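Local coordinates for protein terminal oxygenase component of carbazole 1,9a-dioxygenase (Nocardioides aromaticivorans, PDB 3GCF) that probably uses a Rieske [2Fe-2S] cluster and a mononuclear iron(II) site to dihydroxylate carbazole, as the terminal oxygenase of an electron-transfer chain, at residues A[167-172]-A[329-334]. Numbering follows the deposited sequence.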
ATOM      1  N   LEU A 167     -16.959  25.680  20.253  1.00 12.11           N
ATOM      2  CA  LEU A 167     -15.604  25.664  19.724  1.00 11.62           C
ATOM      3  C   LEU A 167     -15.187  24.206  19.606  1.00 10.89           C
ATOM      4  O   LEU A 167     -15.482  23.399  20.487  1.00  9.82           O
ATOM      5  CB  LEU A 167     -14.659  26.398  20.674  1.00  8.96           C
ATOM      6  CG  LEU A 167     -14.940  27.892  20.850  1.00 10.41           C
ATOM      7  CD1 LEU A 167     -14.182  28.410  22.061  1.00  9.18           C
ATOM      8  CD2 LEU A 167     -14.546  28.652  19.582  1.00  5.24           C
ATOM      9  N   GLY A 168     -14.520  23.859  18.514  1.00 10.37           N
ATOM     10  CA  GLY A 168     -14.097  22.483  18.351  1.00  9.94           C
ATOM     11  C   GLY A 168     -12.952  22.282  17.380  1.00 10.21           C
ATOM     12  O   GLY A 168     -12.367  23.237  16.875  1.00 11.00           O
ATOM     13  N   ILE A 169     -12.625  21.018  17.140  1.00 10.26           N
ATOM     14  CA  ILE A 169     -11.570  20.647  16.211  1.00  9.86           C
ATOM     15  C   ILE A 169     -12.042  19.392  15.510  1.00  8.99           C
ATOM     16  O   ILE A 169     -13.027  18.776  15.921  1.00  8.71           O
ATOM     17  CB  ILE A 169     -10.242  20.331  16.932  1.00 10.69           C
ATOM     18  CG1 ILE A 169     -10.460  19.205  17.951  1.00 11.78           C
ATOM     19  CG2 ILE A 169      -9.696  21.593  17.597  1.00  7.17           C
ATOM     20  CD1 ILE A 169      -9.202  18.723  18.620  1.00 10.31           C
ATOM     21  N   ARG A 170     -11.348  19.021  14.442  1.00 10.58           N
ATOM     22  CA  ARG A 170     -11.685  17.818  13.694  1.00  8.57           C
ATOM     23  C   ARG A 170     -10.381  17.170  13.299  1.00  9.18           C
ATOM     24  O   ARG A 170      -9.353  17.842  13.214  1.00 10.73           O
ATOM     25  CB  ARG A 170     -12.499  18.160  12.438  1.00  8.71           C
ATOM     26  CG  ARG A 170     -11.776  19.042  11.413  1.00 10.94           C
ATOM     27  CD  ARG A 170     -12.743  19.494  10.313  1.00  9.56           C
ATOM     28  NE  ARG A 170     -12.120  20.354   9.308  1.00  7.54           N
ATOM     29  CZ  ARG A 170     -11.579  19.918   8.173  1.00 11.09           C
ATOM     30  NH1 ARG A 170     -11.571  18.620   7.879  1.00  7.94           N
ATOM     31  NH2 ARG A 170     -11.060  20.786   7.314  1.00  8.45           N
ATOM     32  N   ARG A 171     -10.421  15.864  13.076  1.00  8.65           N
ATOM     33  CA  ARG A 171      -9.239  15.124  12.675  1.00  8.69           C
ATOM     34  C   ARG A 171      -9.722  13.857  11.986  1.00  9.09           C
ATOM     35  O   ARG A 171     -10.875  13.449  12.150  1.00 10.96           O
ATOM     36  CB  ARG A 171      -8.385  14.761  13.897  1.00  7.18           C
ATOM     37  CG  ARG A 171      -8.888  13.537  14.664  1.00  9.75           C
ATOM     38  CD  ARG A 171      -8.082  13.279  15.932  1.00 10.16           C
ATOM     39  NE  ARG A 171      -8.602  14.010  17.082  1.00 10.62           N
ATOM     40  CZ  ARG A 171      -8.034  14.006  18.284  1.00 11.47           C
ATOM     41  NH1 ARG A 171      -6.922  13.313  18.488  1.00 12.05           N
ATOM     42  NH2 ARG A 171      -8.582  14.682  19.288  1.00  9.23           N
ATOM     43  N   THR A 172      -8.831  13.242  11.222  1.00 10.72           N
ATOM     44  CA  THR A 172      -9.121  12.012  10.496  1.00  9.19           C
ATOM     45  C   THR A 172      -8.779  10.809  11.369  1.00  9.73           C
ATOM     46  O   THR A 172      -7.763  10.817  12.053  1.00  9.47           O
ATOM     47  CB  THR A 172      -8.282  11.956   9.202  1.00 10.93           C
ATOM     48  OG1 THR A 172      -8.626  13.072   8.368  1.00 11.16           O
ATOM     49  CG2 THR A 172      -8.528  10.652   8.443  1.00 12.10           C
ATOM     50  N   ALA A 329      -7.992  18.314  27.259  1.00  9.61           N
ATOM     51  CA  ALA A 329      -9.100  17.367  27.174  1.00  9.55           C
ATOM     52  C   ALA A 329      -9.338  16.774  25.785  1.00  9.12           C
ATOM     53  O   ALA A 329      -9.260  15.560  25.612  1.00  8.41           O
ATOM     54  CB  ALA A 329     -10.379  18.024  27.687  1.00  7.63           C
ATOM     55  N   LEU A 330      -9.626  17.613  24.792  1.00  8.22           N
ATOM     56  CA  LEU A 330      -9.892  17.081  23.458  1.00  7.57           C
ATOM     57  C   LEU A 330      -8.745  16.191  22.976  1.00  6.66           C
ATOM     58  O   LEU A 330      -8.958  15.265  22.200  1.00  8.24           O
ATOM     59  CB  LEU A 330     -10.199  18.219  22.469  1.00  4.64           C
ATOM     60  CG  LEU A 330     -11.419  19.073  22.872  1.00  6.33           C
ATOM     61  CD1 LEU A 330     -11.841  19.952  21.698  1.00  2.23           C
ATOM     62  CD2 LEU A 330     -12.592  18.178  23.288  1.00  2.00           C
ATOM     63  N   HIS A 331      -7.531  16.473  23.441  1.00  7.03           N
ATOM     64  CA  HIS A 331      -6.383  15.639  23.103  1.00  8.53           C
ATOM     65  C   HIS A 331      -6.000  14.790  24.319  1.00  9.94           C
ATOM     66  O   HIS A 331      -5.990  13.557  24.250  1.00 12.74           O
ATOM     67  CB  HIS A 331      -5.174  16.488  22.681  1.00  6.82           C
ATOM     68  CG  HIS A 331      -5.295  17.064  21.304  1.00  8.66           C
ATOM     69  ND1 HIS A 331      -5.415  16.279  20.178  1.00  8.29           N
ATOM     70  CD2 HIS A 331      -5.377  18.347  20.879  1.00  8.27           C
ATOM     71  CE1 HIS A 331      -5.573  17.051  19.118  1.00  9.45           C
ATOM     72  NE2 HIS A 331      -5.555  18.311  19.516  1.00 11.82           N
ATOM     73  N   GLY A 332      -5.706  15.461  25.432  1.00  9.92           N
ATOM     74  CA  GLY A 332      -5.293  14.778  26.649  1.00  9.70           C
ATOM     75  C   GLY A 332      -6.206  13.666  27.131  1.00  9.57           C
ATOM     76  O   GLY A 332      -5.746  12.704  27.751  1.00  8.40           O
ATOM     77  N   PHE A 333      -7.501  13.796  26.869  1.00  7.91           N
ATOM     78  CA  PHE A 333      -8.441  12.771  27.288  1.00  9.50           C
ATOM     79  C   PHE A 333      -8.857  11.876  26.126  1.00 10.03           C
ATOM     80  O   PHE A 333      -8.775  10.652  26.220  1.00 10.52           O
ATOM     81  CB  PHE A 333      -9.700  13.397  27.903  1.00  9.91           C
ATOM     82  CG  PHE A 333     -10.672  12.381  28.446  1.00 11.86           C
ATOM     83  CD1 PHE A 333     -10.542  11.892  29.747  1.00  9.21           C
ATOM     84  CD2 PHE A 333     -11.690  11.871  27.637  1.00 12.00           C
ATOM     85  CE1 PHE A 333     -11.408  10.909  30.234  1.00 10.00           C
ATOM     86  CE2 PHE A 333     -12.563  10.886  28.114  1.00 11.25           C
ATOM     87  CZ  PHE A 333     -12.420  10.403  29.416  1.00  8.91           C
ATOM     88  N   ASN A 334      -9.282  12.493  25.023  1.00  9.83           N
ATOM     89  CA  ASN A 334      -9.769  11.750  23.865  1.00  9.39           C
ATOM     90  C   ASN A 334      -8.786  11.137  22.864  1.00 10.46           C
ATOM     91  O   ASN A 334      -9.185  10.277  22.076  1.00 11.59           O
ATOM     92  CB  ASN A 334     -10.774  12.608  23.095  1.00  6.96           C
ATOM     93  CG  ASN A 334     -12.100  12.753  23.821  1.00  7.62           C
ATOM     94  OD1 ASN A 334     -12.508  13.858  24.160  1.00  6.04           O
ATOM     95  ND2 ASN A 334     -12.783  11.630  24.057  1.00  5.26           N
TER
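Arg-171 reaches from its strand to residues 330-331 of helix 311-331, where its guanidinium meets Leu-330 and His-331. From CB the chain runs straight through CG to CD, then turns about the CG-CD bond (chi3 88°), which swings the guanidinium beside the imidazole. CZ lies 4.0 Å from His-331 CE1, which sits over one guanidinium face; with the two planes 54° apart, this is no parallel stack. NH1 passes 3.7 Å from His-331 ND1; Asp-335 OD1 takes both, NH1 in a salt bridge and ND1 in a hydrogen bond. NH2 donates to Leu-330 O at 3.0 Å, a bent bond (130° at the hydrogen) from above the carbonyl plane; Gln-302 clasps it, OE1 accepting from NH2 and NE2 donating to Leu-330 O. The strand borders the antiparallel sheet of the Bet v 1-like catalytic domain, and the helix packs against that sheet. Cut back to an alanine, Arg-171 would probably cost Asp-335 its salt bridge and Leu-330 O one donor. Two residues back, Ile-169 supplies the apolar part: CG1 meets Leu-330 CD1 at 4.1 Å, while CD1 touches Leu-330 CB at 4.0 Å and His-331 NE2 at 3.8 Å. Asn-334 ND2 hydrogen-bonds Asp-337, an iron ligand.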